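Local coordinates for centrosomal protein of 104 kDa (Homo sapiens, PDB 5LPH), which is needed for building cilia and for the integrity of the ciliary tip, and has a tubulin-binding TOG domain, at residues N88-S93 against Q122-H127; T240-I245 against N270-T275. One frame throughout, in Å; residues are numbered along the deposited sequence.

Interaction 1. Residues N88-S93 against Q122-H127; sequences NTLRAS and QYIPKH
The ring of Tyr-123 points at the helix bearing Thr-89 and Leu-90 and is bounded from several directions. On one face sits His-127 from its own segment: His-127 CD2 rests 3.8 Å off the plane of the Tyr-123 ring, nearer its rim than its centre. Leu-90 comes in obliquely from the facing helix, its CD1 4.0 Å from Tyr-123 CE2. At the phenol end, Tyr-123 OH lies 4.0 Å from Thr-89 CB, a plain contact; the hydroxyl's hydrogen bond is with the carbonyl oxygen of Leu-86, about one turn earlier on helix 83-100. That reach follows from a first torsion of -177°, which sets CG anti to the backbone N and sends the ring across the gap; the axes of the two nearly antiparallel segments come within 12.1 Å of each other.

Beside the ring, Leu-90 and Ile-124 cross at about a right angle, with Leu-90 CD1 3.7 Å from Ile-124 CG1. Leu-74 of helix 60-76 packs on both Thr-89 and Tyr-123. A phenylalanine here would probably leave the Leu-86 carbonyl without the phenol hydroxyl and the ring's far end without its tether. The chemistry is that of a buried helix hairpin in a HEAT-like array: apolar surfaces of Leu-90, Ile-124 and Tyr-123 make the contact, while one phenol ties its far end to the opposing backbone.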
ATOM      1  N   ASN A  88      22.084   2.508   5.976  1.00 54.55           N
ATOM      2  CA  ASN A  88      21.814   3.924   6.277  1.00 53.46           C
ATOM      3  C   ASN A  88      21.315   4.680   5.047  1.00 49.38           C
ATOM      4  O   ASN A  88      20.349   5.439   5.123  1.00 43.35           O
ATOM      5  CB  ASN A  88      23.066   4.635   6.814  1.00 56.13           C
ATOM      6  CG  ASN A  88      23.436   4.203   8.218  1.00 57.72           C
ATOM      7  OD1 ASN A  88      22.591   3.742   8.986  1.00 61.48           O
ATOM      8  ND2 ASN A  88      24.712   4.355   8.561  1.00 58.43           N
ATOM      9  N   THR A  89      21.991   4.460   3.923  1.00 47.46           N
ATOM     10  CA  THR A  89      21.622   5.075   2.655  1.00 49.06           C
ATOM     11  C   THR A  89      20.219   4.647   2.202  1.00 48.01           C
ATOM     12  O   THR A  89      19.441   5.471   1.714  1.00 45.40           O
ATOM     13  CB  THR A  89      22.682   4.765   1.581  1.00 50.96           C
ATOM     14  OG1 THR A  89      23.933   5.336   1.982  1.00 53.99           O
ATOM     15  CG2 THR A  89      22.299   5.356   0.263  1.00 51.67           C
ATOM     16  N   LEU A  90      19.906   3.365   2.378  1.00 48.63           N
ATOM     17  CA  LEU A  90      18.568   2.843   2.109  1.00 46.44           C
ATOM     18  C   LEU A  90      17.510   3.508   2.988  1.00 45.81           C
ATOM     19  O   LEU A  90      16.461   3.901   2.477  1.00 45.65           O
ATOM     20  CB  LEU A  90      18.535   1.323   2.288  1.00 45.56           C
ATOM     21  CG  LEU A  90      17.202   0.614   2.014  1.00 45.63           C
ATOM     22  CD1 LEU A  90      17.446  -0.758   1.408  1.00 47.09           C
ATOM     23  CD2 LEU A  90      16.346   0.477   3.268  1.00 45.83           C
ATOM     24  N   ARG A  91      17.788   3.630   4.289  1.00 45.76           N
ATOM     25  CA  ARG A  91      16.826   4.210   5.242  0.50 45.98           C
ATOM     26  C   ARG A  91      16.583   5.705   5.004  1.00 45.24           C
ATOM     27  O   ARG A  91      15.460   6.192   5.165  1.00 43.55           O
ATOM     28  CB  ARG A  91      17.256   3.948   6.699  0.50 46.85           C
ATOM     29  CG  ARG A  91      17.092   2.485   7.106  0.50 48.36           C
ATOM     30  CD  ARG A  91      17.382   2.154   8.562  0.50 49.35           C
ATOM     31  NE  ARG A  91      17.524   0.699   8.699  0.50 50.37           N
ATOM     32  CZ  ARG A  91      16.605  -0.110   9.221  0.50 49.34           C
ATOM     33  NH1 ARG A  91      16.828  -1.416   9.272  0.50 49.21           N
ATOM     34  NH2 ARG A  91      15.474   0.379   9.705  0.50 48.50           N
ATOM     35  N   ALA A  92      17.633   6.424   4.615  1.00 43.95           N
ATOM     36  CA  ALA A  92      17.518   7.845   4.286  1.00 42.16           C
ATOM     37  C   ALA A  92      16.737   8.048   2.985  1.00 41.31           C
ATOM     38  O   ALA A  92      15.936   8.977   2.874  1.00 39.40           O
ATOM     39  CB  ALA A  92      18.893   8.468   4.165  1.00 41.35           C
ATOM     40  N   SER A  93      16.984   7.178   2.008  1.00 40.45           N
ATOM     41  CA  SER A  93      16.270   7.212   0.738  1.00 41.44           C
ATOM     42  C   SER A  93      14.788   6.884   0.894  1.00 41.67           C
ATOM     43  O   SER A  93      13.943   7.537   0.284  1.00 44.26           O
ATOM     44  CB  SER A  93      16.924   6.270  -0.271  1.00 40.67           C
ATOM     45  OG  SER A  93      18.258   6.681  -0.498  1.00 40.33           O
ATOM     46  N   GLN A 122      16.168  -4.090  -7.097  1.00 60.86           N
ATOM     47  CA  GLN A 122      17.534  -4.073  -7.649  1.00 62.32           C
ATOM     48  C   GLN A 122      18.628  -3.885  -6.595  1.00 61.14           C
ATOM     49  O   GLN A 122      19.576  -4.664  -6.551  1.00 64.51           O
ATOM     50  CB  GLN A 122      17.654  -2.998  -8.733  1.00 66.16           C
ATOM     51  CG  GLN A 122      16.569  -3.080  -9.803  1.00 70.40           C
ATOM     52  CD  GLN A 122      16.843  -2.173 -10.990  1.00 75.41           C
ATOM     53  OE1 GLN A 122      16.113  -1.206 -11.232  1.00 80.38           O
ATOM     54  NE2 GLN A 122      17.907  -2.471 -11.729  1.00 78.04           N
ATOM     55  N   TYR A 123      18.496  -2.854  -5.763  1.00 58.16           N
ATOM     56  CA  TYR A 123      19.503  -2.506  -4.749  1.00 54.93           C
ATOM     57  C   TYR A 123      19.629  -3.572  -3.666  1.00 55.12           C
ATOM     58  O   TYR A 123      20.735  -4.012  -3.357  1.00 54.74           O
ATOM     59  CB  TYR A 123      19.130  -1.164  -4.116  1.00 51.42           C
ATOM     60  CG  TYR A 123      20.080  -0.581  -3.083  1.00 49.53           C
ATOM     61  CD1 TYR A 123      21.150   0.234  -3.462  1.00 48.47           C
ATOM     62  CD2 TYR A 123      19.861  -0.778  -1.721  1.00 48.18           C
ATOM     63  CE1 TYR A 123      21.992   0.804  -2.515  1.00 47.21           C
ATOM     64  CE2 TYR A 123      20.697  -0.213  -0.770  1.00 48.63           C
ATOM     65  CZ  TYR A 123      21.760   0.577  -1.171  1.00 47.72           C
ATOM     66  OH  TYR A 123      22.579   1.137  -0.213  1.00 49.25           O
ATOM     67  N   ILE A 124      18.502  -3.966  -3.081  1.00 56.98           N
ATOM     68  CA  ILE A 124      18.500  -4.968  -2.003  1.00 58.58           C
ATOM     69  C   ILE A 124      19.108  -6.324  -2.436  1.00 62.24           C
ATOM     70  O   ILE A 124      20.008  -6.818  -1.758  1.00 63.89           O
ATOM     71  CB  ILE A 124      17.101  -5.114  -1.347  1.00 56.20           C
ATOM     72  CG1 ILE A 124      16.855  -3.914  -0.418  1.00 54.51           C
ATOM     73  CG2 ILE A 124      16.978  -6.426  -0.572  1.00 55.69           C
ATOM     74  CD1 ILE A 124      15.435  -3.782   0.102  1.00 54.07           C
ATOM     75  N   PRO A 125      18.625  -6.919  -3.551  1.00 66.26           N
ATOM     76  CA  PRO A 125      19.262  -8.155  -4.060  1.00 67.30           C
ATOM     77  C   PRO A 125      20.715  -8.012  -4.550  1.00 67.38           C
ATOM     78  O   PRO A 125      21.489  -8.960  -4.411  1.00 69.09           O
ATOM     79  CB  PRO A 125      18.337  -8.595  -5.208  1.00 66.77           C
ATOM     80  CG  PRO A 125      17.468  -7.424  -5.506  1.00 67.32           C
ATOM     81  CD  PRO A 125      17.340  -6.659  -4.227  1.00 66.16           C
ATOM     82  N   LYS A 126      21.081  -6.856  -5.104  1.00 67.69           N
ATOM     83  CA  LYS A 126      22.471  -6.593  -5.523  1.00 68.27           C
ATOM     84  C   LYS A 126      23.468  -6.699  -4.368  1.00 68.82           C
ATOM     85  O   LYS A 126      24.536  -7.285  -4.523  1.00 66.96           O
ATOM     86  CB  LYS A 126      22.587  -5.209  -6.178  1.00 69.60           C
ATOM     87  CG  LYS A 126      24.003  -4.748  -6.515  1.00 70.10           C
ATOM     88  CD  LYS A 126      23.997  -3.777  -7.688  1.00 70.58           C
ATOM     89  CE  LYS A 126      25.388  -3.280  -8.044  1.00 70.78           C
ATOM     90  NZ  LYS A 126      25.677  -1.944  -7.460  1.00 70.51           N
ATOM     91  N   HIS A 127      23.107  -6.134  -3.218  1.00 68.84           N
ATOM     92  CA  HIS A 127      23.983  -6.108  -2.044  1.00 68.12           C
ATOM     93  C   HIS A 127      23.656  -7.201  -1.018  1.00 69.35           C
ATOM     94  O   HIS A 127      24.217  -7.197   0.082  1.00 67.32           O
ATOM     95  CB  HIS A 127      23.931  -4.722  -1.396  1.00 67.29           C
ATOM     96  CG  HIS A 127      24.383  -3.620  -2.299  1.00 67.45           C
ATOM     97  ND1 HIS A 127      25.700  -3.450  -2.661  1.00 67.44           N
ATOM     98  CD2 HIS A 127      23.692  -2.634  -2.918  1.00 69.40           C
ATOM     99  CE1 HIS A 127      25.803  -2.405  -3.463  1.00 68.59           C
ATOM    100  NE2 HIS A 127      24.599  -1.892  -3.636  1.00 69.42           N
TER

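Interaction 2. Residues T240-I245 against N270-T275; sequences TAVRII and NILYKT
Val-242 meets both Leu-272 and Thr-275 with its two methyl groups, and these apolar touches make up the contact. Val-242 CG2 is 4.2 Å from CD2 of Leu-272, the two side chains crossing obliquely. Val-242 CG1 turns to the other partner and lies 4.2 Å from CG2 of Thr-275, here at about a right angle. The first torsion of Val-242, 168°, places CG1 anti to the backbone N and CG2 anti to the carbonyl carbon, which divides the methyls between residues about one helical turn apart on helix 271-283. The backbones come nearest at the same place, with CA of Val-242 7.2 Å from CA of Leu-272.

The polar bonds stay within each helix. Thr-275 OG1 donates to the carbonyl oxygen of Ile-271 at 2.9 Å, with a C=O...donor angle of 147°. The same oxygen takes the backbone N of Thr-275, and the two donors reach it from opposite faces of the carbonyl plane. Tying the hydroxyl back to its own helix fixes the rotation of the threonine and leaves its methyl facing Val-242.

Further along, Ile-276 of helix 271-283 packs on Val-242 and Ile-245, and Leu-230 touches Val-242 from a loop, so the valine sits in a larger apolar layer. The contact thus joins helix 235-252, in the second HEAT repeat, to the last helix of the chain. Its chemistry is apolar van der Waals contact with burial of methyl groups, running from a buried valine to an exposed threonine that presents carbon to its neighbour and spends its hydroxyl on its own backbone.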
ATOM      1  N   THR A 240     -20.384  -4.037  -2.352  1.00 60.33           N
ATOM      2  CA  THR A 240     -19.144  -4.754  -2.699  1.00 61.35           C
ATOM      3  C   THR A 240     -18.792  -5.813  -1.641  1.00 62.60           C
ATOM      4  O   THR A 240     -18.257  -6.875  -1.967  1.00 63.28           O
ATOM      5  CB  THR A 240     -17.937  -3.802  -2.890  1.00 61.54           C
ATOM      6  OG1 THR A 240     -18.324  -2.645  -3.642  1.00 58.79           O
ATOM      7  CG2 THR A 240     -16.778  -4.516  -3.611  1.00 60.52           C
ATOM      8  N   ALA A 241     -19.084  -5.521  -0.375  1.00 65.41           N
ATOM      9  CA  ALA A 241     -18.904  -6.504   0.711  1.00 67.16           C
ATOM     10  C   ALA A 241     -19.727  -7.772   0.466  1.00 66.33           C
ATOM     11  O   ALA A 241     -19.232  -8.894   0.661  1.00 68.30           O
ATOM     12  CB  ALA A 241     -19.272  -5.892   2.050  1.00 66.80           C
ATOM     13  N   VAL A 242     -20.970  -7.581   0.019  1.00 64.93           N
ATOM     14  CA  VAL A 242     -21.848  -8.693  -0.360  1.00 65.16           C
ATOM     15  C   VAL A 242     -21.164  -9.541  -1.437  1.00 66.44           C
ATOM     16  O   VAL A 242     -21.057 -10.757  -1.287  1.00 67.92           O
ATOM     17  CB  VAL A 242     -23.239  -8.190  -0.831  1.00 65.01           C
ATOM     18  CG1 VAL A 242     -24.044  -9.297  -1.505  1.00 66.39           C
ATOM     19  CG2 VAL A 242     -24.023  -7.598   0.338  1.00 64.43           C
ATOM     20  N   ARG A 243     -20.683  -8.888  -2.496  1.00 67.48           N
ATOM     21  CA  ARG A 243     -19.995  -9.571  -3.607  1.00 69.02           C
ATOM     22  C   ARG A 243     -18.767 -10.394  -3.182  1.00 65.12           C
ATOM     23  O   ARG A 243     -18.541 -11.478  -3.720  1.00 62.63           O
ATOM     24  CB  ARG A 243     -19.599  -8.570  -4.702  1.00 73.87           C
ATOM     25  CG  ARG A 243     -20.775  -8.013  -5.504  1.00 77.56           C
ATOM     26  CD  ARG A 243     -20.380  -6.816  -6.356  1.00 80.58           C
ATOM     27  NE  ARG A 243     -19.446  -7.185  -7.430  1.00 85.26           N
ATOM     28  CZ  ARG A 243     -18.301  -6.549  -7.691  1.00 87.48           C
ATOM     29  NH1 ARG A 243     -17.928  -5.493  -6.973  1.00 88.32           N
ATOM     30  NH2 ARG A 243     -17.522  -6.966  -8.685  1.00 88.05           N
ATOM     31  N   ILE A 244     -17.989  -9.888  -2.223  1.00 65.10           N
ATOM     32  CA  ILE A 244     -16.817 -10.618  -1.697  1.00 66.16           C
ATOM     33  C   ILE A 244     -17.233 -11.819  -0.844  1.00 64.02           C
ATOM     34  O   ILE A 244     -16.633 -12.892  -0.949  1.00 63.12           O
ATOM     35  CB  ILE A 244     -15.864  -9.709  -0.886  1.00 68.07           C
ATOM     36  CG1 ILE A 244     -15.276  -8.632  -1.802  1.00 71.27           C
ATOM     37  CG2 ILE A 244     -14.735 -10.527  -0.251  1.00 68.03           C
ATOM     38  CD1 ILE A 244     -14.385  -7.626  -1.108  1.00 71.99           C
ATOM     39  N   ILE A 245     -18.255 -11.636  -0.011  1.00 63.56           N
ATOM     40  CA  ILE A 245     -18.788 -12.731   0.811  1.00 65.34           C
ATOM     41  C   ILE A 245     -19.292 -13.885  -0.071  1.00 67.23           C
ATOM     42  O   ILE A 245     -19.009 -15.051   0.226  1.00 67.22           O
ATOM     43  CB  ILE A 245     -19.897 -12.235   1.779  1.00 63.60           C
ATOM     44  CG1 ILE A 245     -19.282 -11.339   2.861  1.00 61.70           C
ATOM     45  CG2 ILE A 245     -20.619 -13.404   2.446  1.00 63.79           C
ATOM     46  CD1 ILE A 245     -20.269 -10.406   3.523  1.00 60.63           C
ATOM     47  N   ASN A 270     -32.985  -7.708   7.449  1.00105.54           N
ATOM     48  CA  ASN A 270     -31.979  -6.789   6.907  1.00107.00           C
ATOM     49  C   ASN A 270     -31.777  -7.166   5.430  1.00102.85           C
ATOM     50  O   ASN A 270     -31.508  -8.328   5.114  1.00 99.62           O
ATOM     51  CB  ASN A 270     -30.669  -6.901   7.694  1.00109.82           C
ATOM     52  CG  ASN A 270     -29.828  -5.637   7.643  1.00113.29           C
ATOM     53  OD1 ASN A 270     -30.282  -4.550   8.012  1.00112.69           O
ATOM     54  ND2 ASN A 270     -28.574  -5.784   7.234  1.00114.65           N
ATOM     55  N   ILE A 271     -31.905  -6.185   4.540  1.00 97.90           N
ATOM     56  CA  ILE A 271     -31.956  -6.431   3.087  1.00 96.87           C
ATOM     57  C   ILE A 271     -30.641  -7.008   2.519  1.00 96.74           C
ATOM     58  O   ILE A 271     -30.662  -7.799   1.565  1.00 96.66           O
ATOM     59  CB  ILE A 271     -32.413  -5.150   2.333  1.00 98.44           C
ATOM     60  CG1 ILE A 271     -33.841  -4.761   2.761  1.00 99.38           C
ATOM     61  CG2 ILE A 271     -32.351  -5.312   0.813  1.00 98.67           C
ATOM     62  CD1 ILE A 271     -34.180  -3.303   2.538  1.00 99.80           C
ATOM     63  N   LEU A 272     -29.510  -6.639   3.124  1.00 95.01           N
ATOM     64  CA  LEU A 272     -28.191  -7.101   2.670  1.00 92.45           C
ATOM     65  C   LEU A 272     -27.989  -8.579   2.981  1.00 87.98           C
ATOM     66  O   LEU A 272     -27.496  -9.328   2.134  1.00 84.22           O
ATOM     67  CB  LEU A 272     -27.074  -6.273   3.312  1.00 94.81           C
ATOM     68  CG  LEU A 272     -27.118  -4.769   2.998  1.00 96.14           C
ATOM     69  CD1 LEU A 272     -26.636  -3.939   4.180  1.00 96.24           C
ATOM     70  CD2 LEU A 272     -26.338  -4.440   1.731  1.00 95.97           C
ATOM     71  N   TYR A 273     -28.373  -8.988   4.190  1.00 84.57           N
ATOM     72  CA  TYR A 273     -28.307 -10.401   4.586  1.00 84.44           C
ATOM     73  C   TYR A 273     -29.284 -11.288   3.799  1.00 87.30           C
ATOM     74  O   TYR A 273     -28.976 -12.453   3.532  1.00 84.02           O
ATOM     75  CB  TYR A 273     -28.504 -10.570   6.103  1.00 80.97           C
ATOM     76  CG  TYR A 273     -27.300 -10.130   6.915  1.00 76.13           C
ATOM     77  CD1 TYR A 273     -26.083 -10.799   6.798  1.00 73.79           C
ATOM     78  CD2 TYR A 273     -27.372  -9.039   7.790  1.00 75.07           C
ATOM     79  CE1 TYR A 273     -24.971 -10.392   7.524  1.00 72.66           C
ATOM     80  CE2 TYR A 273     -26.266  -8.626   8.523  1.00 72.62           C
ATOM     81  CZ  TYR A 273     -25.068  -9.309   8.386  1.00 72.78           C
ATOM     82  OH  TYR A 273     -23.963  -8.915   9.100  1.00 70.55           O
ATOM     83  N   LYS A 274     -30.439 -10.740   3.413  1.00 89.73           N
ATOM     84  CA  LYS A 274     -31.339 -11.439   2.485  1.00 92.77           C
ATOM     85  C   LYS A 274     -30.586 -11.798   1.202  1.00 90.82           C
ATOM     86  O   LYS A 274     -30.538 -12.969   0.820  1.00 89.64           O
ATOM     87  CB  LYS A 274     -32.597 -10.608   2.165  1.00 96.36           C
ATOM     88  CG  LYS A 274     -33.375 -11.083   0.937  1.00 99.40           C
ATOM     89  CD  LYS A 274     -34.753 -10.451   0.825  1.00100.70           C
ATOM     90  CE  LYS A 274     -35.453 -10.908  -0.448  1.00101.98           C
ATOM     91  NZ  LYS A 274     -36.633 -10.068  -0.787  1.00103.31           N
ATOM     92  N   THR A 275     -29.988 -10.787   0.569  1.00 87.86           N
ATOM     93  CA  THR A 275     -29.210 -10.966  -0.670  1.00 86.46           C
ATOM     94  C   THR A 275     -28.099 -12.014  -0.523  1.00 85.42           C
ATOM     95  O   THR A 275     -27.874 -12.822  -1.430  1.00 83.78           O
ATOM     96  CB  THR A 275     -28.567  -9.639  -1.133  1.00 86.31           C
ATOM     97  OG1 THR A 275     -29.515  -8.569  -1.024  1.00 83.77           O
ATOM     98  CG2 THR A 275     -28.072  -9.737  -2.581  1.00 87.19           C
TER

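The two contacts lie on opposite sides of the chain's centre, their own centres 45 Å apart and their nearest atoms about 30 Å apart, so they do not touch. Interaction 1 comes first along the chain and joins helices 83-100 and 106-126; interaction 2 follows much later and joins helices 235-252 and 271-283. They share no helix. Between them run the helices from 131-147 to 219-229, in a fold built of helices and connecting loops, with no strand. Each contact thus joins two helices of an elongated helical-repeat TOG domain structure, the first toward its N-terminal side and the second at its C-terminal end.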